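Local coordinates for N-acetylneuraminic acid outer membrane channel protein NanC (Escherichia coli, PDB 2WJR) that forms a monomeric beta-barrel channel in the outer membrane that lets N-acetylneuraminic acid enter the bacterium, with weak anion selectivity, at residues A[128-133]-A[144-149]; A[156-161]-A[190-195]; A[168-173]-A[184-189]. The protein carries 1 engineered substitution. All coordinates share one frame; numbering follows the deposited sequence.

Contact 1: residues A[128-133]-A[144-149]; sequences RWDGYV and AWQTTL. With OCT (N-octane), chain E.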
loop_
_atom_site.group_PDB
_atom_site.type_symbol
_atom_site.label_atom_id
_atom_site.label_comp_id
_atom_site.label_asym_id
_atom_site.label_seq_id
_atom_site.Cartn_x
_atom_site.Cartn_y
_atom_site.Cartn_z
ATOM N N ARG A 128 -3.806 10.947 -1.807
ATOM C CA ARG A 128 -3.649 9.848 -0.870
ATOM C C ARG A 128 -2.602 10.148 0.228
ATOM O O ARG A 128 -1.487 10.592 -0.057
ATOM C CB ARG A 128 -3.291 8.551 -1.600
ATOM C CG ARG A 128 -3.006 7.408 -0.650
ATOM C CD ARG A 128 -2.651 6.140 -1.353
ATOM N NE ARG A 128 -2.261 5.108 -0.378
ATOM C CZ ARG A 128 -2.566 3.810 -0.432
ATOM N NH1 ARG A 128 -3.302 3.305 -1.425
ATOM N NH2 ARG A 128 -2.141 3.015 0.545
ATOM N N TRP A 129 -3.011 9.902 1.473
ATOM C CA TRP A 129 -2.150 10.047 2.639
ATOM C C TRP A 129 -1.980 8.682 3.302
ATOM O O TRP A 129 -2.954 7.925 3.472
ATOM C CB TRP A 129 -2.789 11.003 3.645
ATOM C CG TRP A 129 -2.723 12.428 3.274
ATOM C CD1 TRP A 129 -3.664 13.172 2.600
ATOM C CD2 TRP A 129 -1.637 13.316 3.564
ATOM N NE1 TRP A 129 -3.206 14.468 2.449
ATOM C CE2 TRP A 129 -1.968 14.572 3.037
ATOM C CE3 TRP A 129 -0.403 13.155 4.212
ATOM C CZ2 TRP A 129 -1.106 15.676 3.150
ATOM C CZ3 TRP A 129 0.447 14.244 4.321
ATOM C CH2 TRP A 129 0.084 15.491 3.802
ATOM N N ASP A 130 -0.741 8.368 3.695
ATOM C CA ASP A 130 -0.470 7.202 4.505
ATOM C C ASP A 130 0.337 7.624 5.732
ATOM O O ASP A 130 1.247 8.435 5.624
ATOM C CB ASP A 130 0.318 6.157 3.715
ATOM C CG ASP A 130 -0.502 5.507 2.610
ATOM O OD1 ASP A 130 -1.172 4.484 2.874
ATOM O OD2 ASP A 130 -0.410 6.001 1.464
ATOM N N GLY A 131 -0.034 7.078 6.871
ATOM C CA GLY A 131 0.707 7.204 8.126
ATOM C C GLY A 131 1.249 5.833 8.493
ATOM O O GLY A 131 0.602 4.811 8.247
ATOM N N TYR A 132 2.433 5.807 9.109
ATOM C CA TYR A 132 3.128 4.553 9.407
ATOM C C TYR A 132 3.708 4.608 10.820
ATOM O O TYR A 132 4.280 5.625 11.230
ATOM C CB TYR A 132 4.309 4.330 8.453
ATOM C CG TYR A 132 3.995 4.324 6.984
ATOM C CD1 TYR A 132 3.752 3.141 6.315
ATOM C CD2 TYR A 132 3.945 5.514 6.260
ATOM C CE1 TYR A 132 3.479 3.135 4.968
ATOM C CE2 TYR A 132 3.667 5.524 4.916
ATOM C CZ TYR A 132 3.439 4.328 4.276
ATOM O OH TYR A 132 3.157 4.329 2.946
ATOM N N VAL A 133 3.547 3.516 11.554
ATOM C CA VAL A 133 4.258 3.309 12.806
ATOM C C VAL A 133 4.780 1.878 12.832
ATOM O O VAL A 133 4.031 0.922 12.584
ATOM C CB VAL A 133 3.376 3.568 14.054
ATOM C CG1 VAL A 133 4.236 3.480 15.299
ATOM C CG2 VAL A 133 2.707 4.940 14.007
ATOM N N ALA A 144 3.564 -3.434 13.013
ATOM C CA ALA A 144 3.509 -2.265 12.148
ATOM C C ALA A 144 2.075 -1.934 11.814
ATOM O O ALA A 144 1.284 -2.832 11.504
ATOM C CB ALA A 144 4.325 -2.497 10.851
ATOM N N TRP A 145 1.752 -0.645 11.860
ATOM C CA TRP A 145 0.423 -0.159 11.475
ATOM C C TRP A 145 0.574 0.908 10.396
ATOM O O TRP A 145 1.361 1.849 10.538
ATOM C CB TRP A 145 -0.315 0.360 12.708
ATOM C CG TRP A 145 -1.602 1.122 12.450
ATOM C CD1 TRP A 145 -2.570 0.833 11.527
ATOM C CD2 TRP A 145 -2.066 2.266 13.167
ATOM N NE1 TRP A 145 -3.600 1.734 11.617
ATOM C CE2 TRP A 145 -3.320 2.623 12.621
ATOM C CE3 TRP A 145 -1.546 3.024 14.221
ATOM C CZ2 TRP A 145 -4.048 3.719 13.083
ATOM C CZ3 TRP A 145 -2.270 4.107 14.679
ATOM C CH2 TRP A 145 -3.507 4.447 14.114
ATOM N N GLN A 146 -0.199 0.757 9.317
ATOM C CA GLN A 146 -0.277 1.732 8.260
ATOM C C GLN A 146 -1.724 2.209 8.164
ATOM O O GLN A 146 -2.629 1.408 7.996
ATOM C CB GLN A 146 0.161 1.107 6.934
ATOM C CG GLN A 146 0.180 2.098 5.776
ATOM C CD GLN A 146 0.628 1.476 4.462
ATOM O OE1 GLN A 146 1.204 0.384 4.437
ATOM N NE2 GLN A 146 0.373 2.163 3.374
ATOM N N THR A 147 -1.924 3.508 8.277
ATOM C CA THR A 147 -3.246 4.101 8.141
ATOM C C THR A 147 -3.292 4.940 6.858
ATOM O O THR A 147 -2.307 5.567 6.453
ATOM C CB THR A 147 -3.660 4.874 9.466
ATOM O OG1 THR A 147 -5.059 5.203 9.421
ATOM C CG2 THR A 147 -2.830 6.121 9.677
ATOM N N THR A 148 -4.435 4.911 6.168
ATOM C CA THR A 148 -4.522 5.506 4.858
ATOM C C THR A 148 -5.844 6.254 4.701
ATOM O O THR A 148 -6.877 5.784 5.159
ATOM C CB THR A 148 -4.463 4.435 3.765
ATOM O OG1 THR A 148 -3.302 3.615 3.951
ATOM C CG2 THR A 148 -4.487 5.058 2.369
ATOM N N LEU A 149 -5.761 7.421 4.099
ATOM C CA LEU A 149 -6.945 8.241 3.738
ATOM C C LEU A 149 -6.755 8.653 2.283
ATOM O O LEU A 149 -5.720 9.239 1.917
ATOM C CB LEU A 149 -7.043 9.463 4.642
ATOM C CG LEU A 149 -8.082 10.533 4.267
ATOM C CD1 LEU A 149 -9.459 9.896 4.250
ATOM C CD2 LEU A 149 -8.028 11.733 5.263
HETATM C C1 OCT E . -0.055 5.774 12.187
HETATM C C2 OCT E . 0.045 7.304 12.102
HETATM C C3 OCT E . 1.455 7.788 12.471
HETATM C C4 OCT E . 1.659 9.290 12.191
HETATM C C5 OCT E . 3.051 9.563 11.610
HETATM C C6 OCT E . 3.680 10.892 12.093
HETATM C C7 OCT E . 4.882 11.312 11.207
HETATM C C8 OCT E . 5.789 12.392 11.833
#
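Asp130 OD1 receives two side-chain bonds from the opposite strand, from Gln146 NE2 at 2.8 Å and from the hydroxyl of Thr148, OG1, at 2.5 Å. The amide comes from above the carboxylate plane, 61° out of it, whereas OG1 arrives on the anti side. Both syn lone pairs serve the in-strand salt bridge: the Arg128 guanidinium lies side-on, its NE 2.8 Å from Asp130 OD2 and its NH2 2.9 Å from Asp130 OD1. OD1 thus has three donors, which fix the carboxylate's rotation. An alanine in place of Asp130 would probably leave Arg128, Gln146 and Thr148 without their common acceptor and free the guanidinium to turn.

Van der Waals contacts surround this cluster. Thr148 CG2 sits over one guanidinium face, and the extended Gln146 chain, its CG anti to the backbone N (chi1 -177°), runs alongside the Tyr132 ring, CD 3.3 Å from Tyr132 CE1.

On the other face, n-octane C1 rests 3.4 Å from Val133 CG2 and over one face of the Trp145 indole. Gly131 has no side chain, and the alkane lies close against its backbone, C1 3.9 Å from Gly131 C. Trp145 NE1 and Thr147 OG1 both bond Asn168 OD1.

Backbone bonds run in both directions at the antiparallel hydrogen-bonded pairs Trp129-Leu149, Gly131-Thr147 and Val133-Trp145, with CA-H...O contacts between them.

The two strands form a transmembrane hairpin of the porin barrel. Strand 99-110 flanks it at 126-136, where Arg104 adds a salt bridge to Asp130 OD2, and strand 164-174 pairs with 141-152.

Contact 2: residues A[156-161]-A[190-195]; sequences YRYANH and DRQGVY
Tyr158 is the first residue of 156-161 to meet 190-195: its ring lies beside the Gln192 side chain, pointing the same way, with CD2 3.4 Å from Gln192 OE1 and the ring and amide planes nearly perpendicular (88°). Its carbonyl opens a type I beta turn to His161. Arg157 NH2 and His161 N reach Tyr158 O from opposite faces of its plane, and the same NH2 hovers over the centre of the His161 ring, while Asp199 bonds both side chains, through a salt bridge to Arg157 and a hydrogen bond to His161.

At Ala159 a water joins the segments, accepting from Ala159 N at 2.9 Å and donating to Gln192 OE1 at 2.7 Å. The other end of that amide is also held, since Gln192 NE2 bonds Leu189 O. The methyl of Ala159 packs 3.8 Å from Val194 CG2 and also touches Gln192 O.

Asn160 brings its CA to 3.1 Å from Arg191 O. With CG set between the backbone N and the carbonyl carbon (chi1 65°), its amide crosses the Asp190 carboxylate, where ND2 makes a weak bond to Asp190 OD1 at 3.3 Å. Its stronger partner is Trp164 O. Asp190 is braced as well: OD1 accepts Arg191 N at 2.7 Å on its anti lone pair.

Arg191 centres an inverse gamma turn, and Gln192 with Gly193 forms a classic beta bulge. A bridging water, one weak side-chain bond and van der Waals packing, with no ladder bonding between the segments, join two extracellular loops, each shaped by tight turns, at the outer rim of this porin's beta barrel.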
loop_
_atom_site.group_PDB
_atom_site.type_symbol
_atom_site.label_atom_id
_atom_site.label_comp_id
_atom_site.label_asym_id
_atom_site.label_seq_id
_atom_site.Cartn_x
_atom_site.Cartn_y
_atom_site.Cartn_z
ATOM N N TYR A 156 -15.964 11.243 -9.050
ATOM C CA TYR A 156 -15.967 9.801 -8.934
ATOM C C TYR A 156 -16.220 9.399 -7.506
ATOM O O TYR A 156 -16.196 10.234 -6.608
ATOM C CB TYR A 156 -14.618 9.236 -9.364
ATOM C CG TYR A 156 -14.270 9.496 -10.800
ATOM C CD1 TYR A 156 -14.653 8.607 -11.797
ATOM C CD2 TYR A 156 -13.544 10.601 -11.158
ATOM C CE1 TYR A 156 -14.334 8.843 -13.126
ATOM C CE2 TYR A 156 -13.205 10.835 -12.459
ATOM C CZ TYR A 156 -13.617 9.948 -13.446
ATOM O OH TYR A 156 -13.253 10.192 -14.734
ATOM N N ARG A 157 -16.444 8.114 -7.286
ATOM C CA ARG A 157 -16.655 7.631 -5.941
ATOM C C ARG A 157 -15.976 6.296 -5.721
ATOM O O ARG A 157 -15.716 5.566 -6.663
ATOM C CB ARG A 157 -18.156 7.523 -5.629
ATOM C CG ARG A 157 -18.865 6.433 -6.401
ATOM C CD ARG A 157 -20.349 6.354 -5.993
ATOM N NE ARG A 157 -21.067 5.262 -6.634
ATOM C CZ ARG A 157 -21.006 3.977 -6.281
ATOM N NH1 ARG A 157 -21.742 3.080 -6.936
ATOM N NH2 ARG A 157 -20.224 3.571 -5.286
ATOM N N TYR A 158 -15.714 5.994 -4.453
ATOM C CA TYR A 158 -15.300 4.670 -4.038
ATOM C C TYR A 158 -16.530 3.791 -3.845
ATOM O O TYR A 158 -17.685 4.269 -3.845
ATOM C CB TYR A 158 -14.465 4.765 -2.738
ATOM C CG TYR A 158 -13.160 5.482 -2.988
ATOM C CD1 TYR A 158 -12.975 6.807 -2.591
ATOM C CD2 TYR A 158 -12.136 4.870 -3.700
ATOM C CE1 TYR A 158 -11.796 7.485 -2.853
ATOM C CE2 TYR A 158 -10.940 5.546 -3.974
ATOM C CZ TYR A 158 -10.776 6.857 -3.555
ATOM O OH TYR A 158 -9.593 7.568 -3.785
ATOM N N ALA A 159 -16.277 2.508 -3.704
ATOM C CA ALA A 159 -17.317 1.496 -3.586
ATOM C C ALA A 159 -18.092 1.626 -2.268
ATOM O O ALA A 159 -19.056 0.887 -2.032
ATOM C CB ALA A 159 -16.693 0.120 -3.734
ATOM N N ASN A 160 -17.669 2.563 -1.410
ATOM C CA ASN A 160 -18.391 2.850 -0.175
ATOM C C ASN A 160 -19.378 4.014 -0.368
ATOM O O ASN A 160 -19.898 4.540 0.596
ATOM C CB ASN A 160 -17.404 3.179 0.952
ATOM C CG ASN A 160 -16.620 4.448 0.685
ATOM O OD1 ASN A 160 -16.659 5.012 -0.416
ATOM N ND2 ASN A 160 -15.885 4.908 1.698
ATOM N N HIS A 161 -19.576 4.434 -1.614
ATOM C CA HIS A 161 -20.496 5.541 -1.979
ATOM C C HIS A 161 -20.101 6.901 -1.456
ATOM O O HIS A 161 -20.932 7.797 -1.365
ATOM C CB HIS A 161 -21.957 5.181 -1.629
ATOM C CG HIS A 161 -22.485 4.070 -2.477
ATOM N ND1 HIS A 161 -23.385 4.277 -3.504
ATOM C CD2 HIS A 161 -22.184 2.748 -2.500
ATOM C CE1 HIS A 161 -23.639 3.125 -4.100
ATOM N NE2 HIS A 161 -22.921 2.181 -3.513
ATOM N N ASP A 190 -12.408 -0.366 4.648
ATOM C CA ASP A 190 -13.619 0.457 4.598
ATOM C C ASP A 190 -14.721 -0.398 3.926
ATOM O O ASP A 190 -14.547 -1.591 3.715
ATOM C CB ASP A 190 -13.313 1.752 3.818
ATOM C CG ASP A 190 -14.216 2.918 4.200
ATOM O OD1 ASP A 190 -15.472 2.768 4.154
ATOM O OD2 ASP A 190 -13.666 4.008 4.482
ATOM N N ARG A 191 -15.851 0.202 3.598
ATOM C CA ARG A 191 -16.909 -0.552 2.917
ATOM C C ARG A 191 -16.672 -0.544 1.408
ATOM O O ARG A 191 -17.462 0.007 0.658
ATOM C CB ARG A 191 -18.263 0.049 3.263
ATOM C CG ARG A 191 -18.592 -0.037 4.751
ATOM C CD ARG A 191 -20.086 0.294 4.978
ATOM N NE ARG A 191 -20.908 -0.737 4.341
ATOM C CZ ARG A 191 -21.131 -1.953 4.857
ATOM N NH1 ARG A 191 -21.885 -2.840 4.198
ATOM N NH2 ARG A 191 -20.639 -2.289 6.043
ATOM N N GLN A 192 -15.580 -1.175 0.974
ATOM C CA GLN A 192 -15.146 -1.113 -0.417
ATOM C C GLN A 192 -15.202 -2.477 -1.100
ATOM O O GLN A 192 -14.701 -2.638 -2.225
ATOM C CB GLN A 192 -13.722 -0.540 -0.507
ATOM C CG GLN A 192 -13.671 0.954 -0.291
ATOM C CD GLN A 192 -12.317 1.566 -0.617
ATOM O OE1 GLN A 192 -12.154 2.209 -1.648
ATOM N NE2 GLN A 192 -11.336 1.365 0.269
ATOM N N GLY A 193 -15.820 -3.445 -0.430
ATOM C CA GLY A 193 -15.996 -4.762 -1.017
ATOM C C GLY A 193 -17.030 -4.653 -2.132
ATOM O O GLY A 193 -17.983 -3.853 -2.043
ATOM N N VAL A 194 -16.797 -5.416 -3.195
ATOM C CA VAL A 194 -17.705 -5.505 -4.333
ATOM C C VAL A 194 -17.857 -6.987 -4.647
ATOM O O VAL A 194 -16.864 -7.688 -4.857
ATOM C CB VAL A 194 -17.171 -4.767 -5.585
ATOM C CG1 VAL A 194 -18.181 -4.852 -6.736
ATOM C CG2 VAL A 194 -16.867 -3.306 -5.257
ATOM N N TYR A 195 -19.101 -7.456 -4.639
ATOM C CA TYR A 195 -19.422 -8.849 -4.919
ATOM C C TYR A 195 -20.574 -8.869 -5.919
ATOM O O TYR A 195 -21.671 -8.422 -5.598
ATOM C CB TYR A 195 -19.809 -9.553 -3.624
ATOM C CG TYR A 195 -20.036 -11.044 -3.744
ATOM C CD1 TYR A 195 -19.024 -11.897 -4.191
ATOM C CD2 TYR A 195 -21.261 -11.613 -3.384
ATOM C CE1 TYR A 195 -19.237 -13.271 -4.294
ATOM C CE2 TYR A 195 -21.477 -12.982 -3.482
ATOM C CZ TYR A 195 -20.465 -13.801 -3.938
ATOM O OH TYR A 195 -20.678 -15.158 -4.026
HETATM O O HOH W 1 -13.587 1.554 -3.856
#

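Contact 3: residues A[168-173]-A[184-189]; sequences NAFVLQ and IEYDYL
Ile184, Phe170 and Asn168 bury the most surface across this antiparallel pair, and all three point to the same face of the sheet. Phe170 CG is anti to the carbonyl carbon (chi1 -53°), which sets its ring alongside that of Tyr186. Phe170 CD1 meets the edge of the tyrosine ring, 3.9 Å from Tyr186 CD2, and lies 3.4 Å from Tyr186 O. The phenolic OH of Tyr186 bonds Asn204 OD1.

Ile184 and Leu172 exchange two backbone bonds, and Ile184 CG1 meets Leu172 CB at 4.0 Å. At the other end, Asn168 exchanges backbone bonds with Tyr188, and a water reinforces them, accepting from Asn168 ND2 at 3.0 Å and donating to Tyr188 O at 2.8 Å. The amide is thereby held at both ends, because its OD1 accepts from Thr147 OG1 and Trp145 NE1.

The other face sets Glu185 and Asp187 against Ala169 and Val171. Asp187 OD1 presses to 3.1 Å from Ala169 CB, and the Val171 side chain lies across the extended Glu185 chain, its CG2 3.8 Å from Glu185 CD. Arg207 makes salt bridges to Glu185 OE1 and Asp187 OD2 and would probably ease the closeness of the two acid groups, and Ser205 OG also bonds Asp187 OD2.

Strands 164-174 and 180-188 thus form a barrel hairpin. Strand 141-152 borders it on one side, where Trp145 stacks on Phe170, and strand 198-212 on the other.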
loop_
_atom_site.group_PDB
_atom_site.type_symbol
_atom_site.label_atom_id
_atom_site.label_comp_id
_atom_site.label_asym_id
_atom_site.label_seq_id
_atom_site.Cartn_x
_atom_site.Cartn_y
_atom_site.Cartn_z
ATOM N N ASN A 168 -6.784 0.544 6.942
ATOM C CA ASN A 168 -5.925 0.334 8.079
ATOM C C ASN A 168 -5.357 -1.059 8.004
ATOM O O ASN A 168 -6.105 -2.044 7.954
ATOM C CB ASN A 168 -6.687 0.560 9.380
ATOM C CG ASN A 168 -6.863 2.029 9.696
ATOM O OD1 ASN A 168 -5.934 2.687 10.175
ATOM N ND2 ASN A 168 -8.060 2.571 9.391
ATOM N N ALA A 169 -4.020 -1.129 7.974
ATOM C CA ALA A 169 -3.287 -2.385 7.869
ATOM C C ALA A 169 -2.480 -2.605 9.160
ATOM O O ALA A 169 -1.768 -1.709 9.607
ATOM C CB ALA A 169 -2.357 -2.364 6.628
ATOM N N PHE A 170 -2.619 -3.793 9.739
ATOM C CA PHE A 170 -1.936 -4.180 10.973
ATOM C C PHE A 170 -1.136 -5.434 10.676
ATOM O O PHE A 170 -1.697 -6.450 10.260
ATOM C CB PHE A 170 -2.939 -4.442 12.106
ATOM C CG PHE A 170 -3.881 -3.312 12.337
ATOM C CD1 PHE A 170 -5.092 -3.247 11.666
ATOM C CD2 PHE A 170 -3.555 -2.291 13.211
ATOM C CE1 PHE A 170 -5.956 -2.183 11.873
ATOM C CE2 PHE A 170 -4.420 -1.243 13.425
ATOM C CZ PHE A 170 -5.626 -1.198 12.749
ATOM N N VAL A 171 0.171 -5.363 10.906
ATOM C CA VAL A 171 1.075 -6.431 10.507
ATOM C C VAL A 171 1.859 -6.870 11.744
ATOM O O VAL A 171 2.390 -6.031 12.474
ATOM C CB VAL A 171 2.064 -5.989 9.411
ATOM C CG1 VAL A 171 2.978 -7.183 9.009
ATOM C CG2 VAL A 171 1.351 -5.406 8.166
ATOM N N LEU A 172 1.874 -8.176 12.001
ATOM C CA LEU A 172 2.741 -8.751 13.033
ATOM C C LEU A 172 3.777 -9.586 12.317
ATOM O O LEU A 172 3.443 -10.575 11.655
ATOM C CB LEU A 172 1.959 -9.622 14.023
ATOM C CG LEU A 172 2.778 -10.234 15.176
ATOM C CD1 LEU A 172 3.348 -9.157 16.082
ATOM C CD2 LEU A 172 1.932 -11.215 15.999
ATOM N N GLN A 173 5.032 -9.172 12.442
ATOM C CA GLN A 173 6.152 -9.868 11.831
ATOM C C GLN A 173 6.849 -10.677 12.916
ATOM O O GLN A 173 7.050 -10.202 14.031
ATOM C CB GLN A 173 7.168 -8.877 11.249
ATOM C CG GLN A 173 6.700 -7.995 10.104
ATOM C CD GLN A 173 7.681 -6.861 9.823
ATOM O OE1 GLN A 173 8.741 -6.766 10.446
ATOM N NE2 GLN A 173 7.327 -5.993 8.885
ATOM N N ILE A 184 1.744 -12.119 9.754
ATOM C CA ILE A 184 0.300 -12.146 9.565
ATOM C C ILE A 184 -0.195 -10.712 9.574
ATOM O O ILE A 184 0.456 -9.833 10.126
ATOM C CB ILE A 184 -0.406 -12.985 10.646
ATOM C CG1 ILE A 184 -0.156 -12.422 12.034
ATOM C CG2 ILE A 184 0.066 -14.416 10.539
ATOM C CD1 ILE A 184 -0.988 -13.095 13.110
ATOM N N GLU A 185 -1.343 -10.492 8.960
ATOM C CA GLU A 185 -1.825 -9.148 8.726
ATOM C C GLU A 185 -3.337 -9.130 8.704
ATOM O O GLU A 185 -3.966 -10.017 8.139
ATOM C CB GLU A 185 -1.251 -8.622 7.398
ATOM C CG GLU A 185 -1.815 -7.296 6.915
ATOM C CD GLU A 185 -1.175 -6.809 5.627
ATOM O OE1 GLU A 185 -1.643 -5.783 5.069
ATOM O OE2 GLU A 185 -0.205 -7.437 5.180
ATOM N N TYR A 186 -3.906 -8.123 9.346
ATOM C CA TYR A 186 -5.321 -7.838 9.222
ATOM C C TYR A 186 -5.477 -6.416 8.675
ATOM O O TYR A 186 -4.846 -5.477 9.172
ATOM C CB TYR A 186 -6.057 -7.993 10.568
ATOM C CG TYR A 186 -7.428 -7.347 10.509
ATOM C CD1 TYR A 186 -8.502 -8.009 9.917
ATOM C CD2 TYR A 186 -7.638 -6.057 10.993
ATOM C CE1 TYR A 186 -9.750 -7.406 9.814
ATOM C CE2 TYR A 186 -8.878 -5.449 10.893
ATOM C CZ TYR A 186 -9.930 -6.131 10.305
ATOM O OH TYR A 186 -11.159 -5.518 10.207
ATOM N N ASP A 187 -6.302 -6.264 7.642
ATOM C CA ASP A 187 -6.646 -4.940 7.143
ATOM C C ASP A 187 -8.153 -4.757 7.180
ATOM O O ASP A 187 -8.915 -5.716 6.984
ATOM C CB ASP A 187 -6.169 -4.726 5.704
ATOM C CG ASP A 187 -4.877 -5.405 5.425
ATOM O OD1 ASP A 187 -3.846 -4.947 5.953
ATOM O OD2 ASP A 187 -4.888 -6.415 4.691
ATOM N N TYR A 188 -8.557 -3.530 7.467
ATOM C CA TYR A 188 -9.919 -3.102 7.232
ATOM C C TYR A 188 -9.886 -2.057 6.120
ATOM O O TYR A 188 -9.269 -0.972 6.257
ATOM C CB TYR A 188 -10.568 -2.556 8.496
ATOM C CG TYR A 188 -12.006 -2.173 8.207
ATOM C CD1 TYR A 188 -12.423 -0.850 8.287
ATOM C CD2 TYR A 188 -12.919 -3.135 7.775
ATOM C CE1 TYR A 188 -13.735 -0.492 7.997
ATOM C CE2 TYR A 188 -14.230 -2.792 7.474
ATOM C CZ TYR A 188 -14.624 -1.465 7.579
ATOM O OH TYR A 188 -15.915 -1.120 7.267
ATOM N N LEU A 189 -10.521 -2.390 4.997
ATOM C CA LEU A 189 -10.446 -1.549 3.811
ATOM C C LEU A 189 -11.735 -0.736 3.561
ATOM O O LEU A 189 -12.075 -0.423 2.419
ATOM C CB LEU A 189 -10.088 -2.420 2.621
ATOM C CG LEU A 189 -8.809 -3.239 2.820
ATOM C CD1 LEU A 189 -8.557 -4.078 1.574
ATOM C CD2 LEU A 189 -7.586 -2.339 3.126
HETATM O O HOH W 2 -10.014 1.433 7.433
#

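How the contacts relate
Contacts 1 and 3 are neighbouring transmembrane hairpins that touch where strands 141-152 and 164-174 pair, including a probable hydrogen bond from Val171 N to Ala144 O (2.8 Å). Both follow a regular antiparallel ladder, with mainly aromatic and aliphatic side chains, in touch with bound octane, on one face and the charged groups on the other. Contact 1 is partly buried, whereas contact 3 is more superficial. Contact 2 lies about 19 Å from each, centre to centre, among extracellular loops; it too is partly buried, although its centre is about 17 Å from that of the chain. Segment 190-195 directly continues 184-189, but there irregular turns and a water replace the ladder.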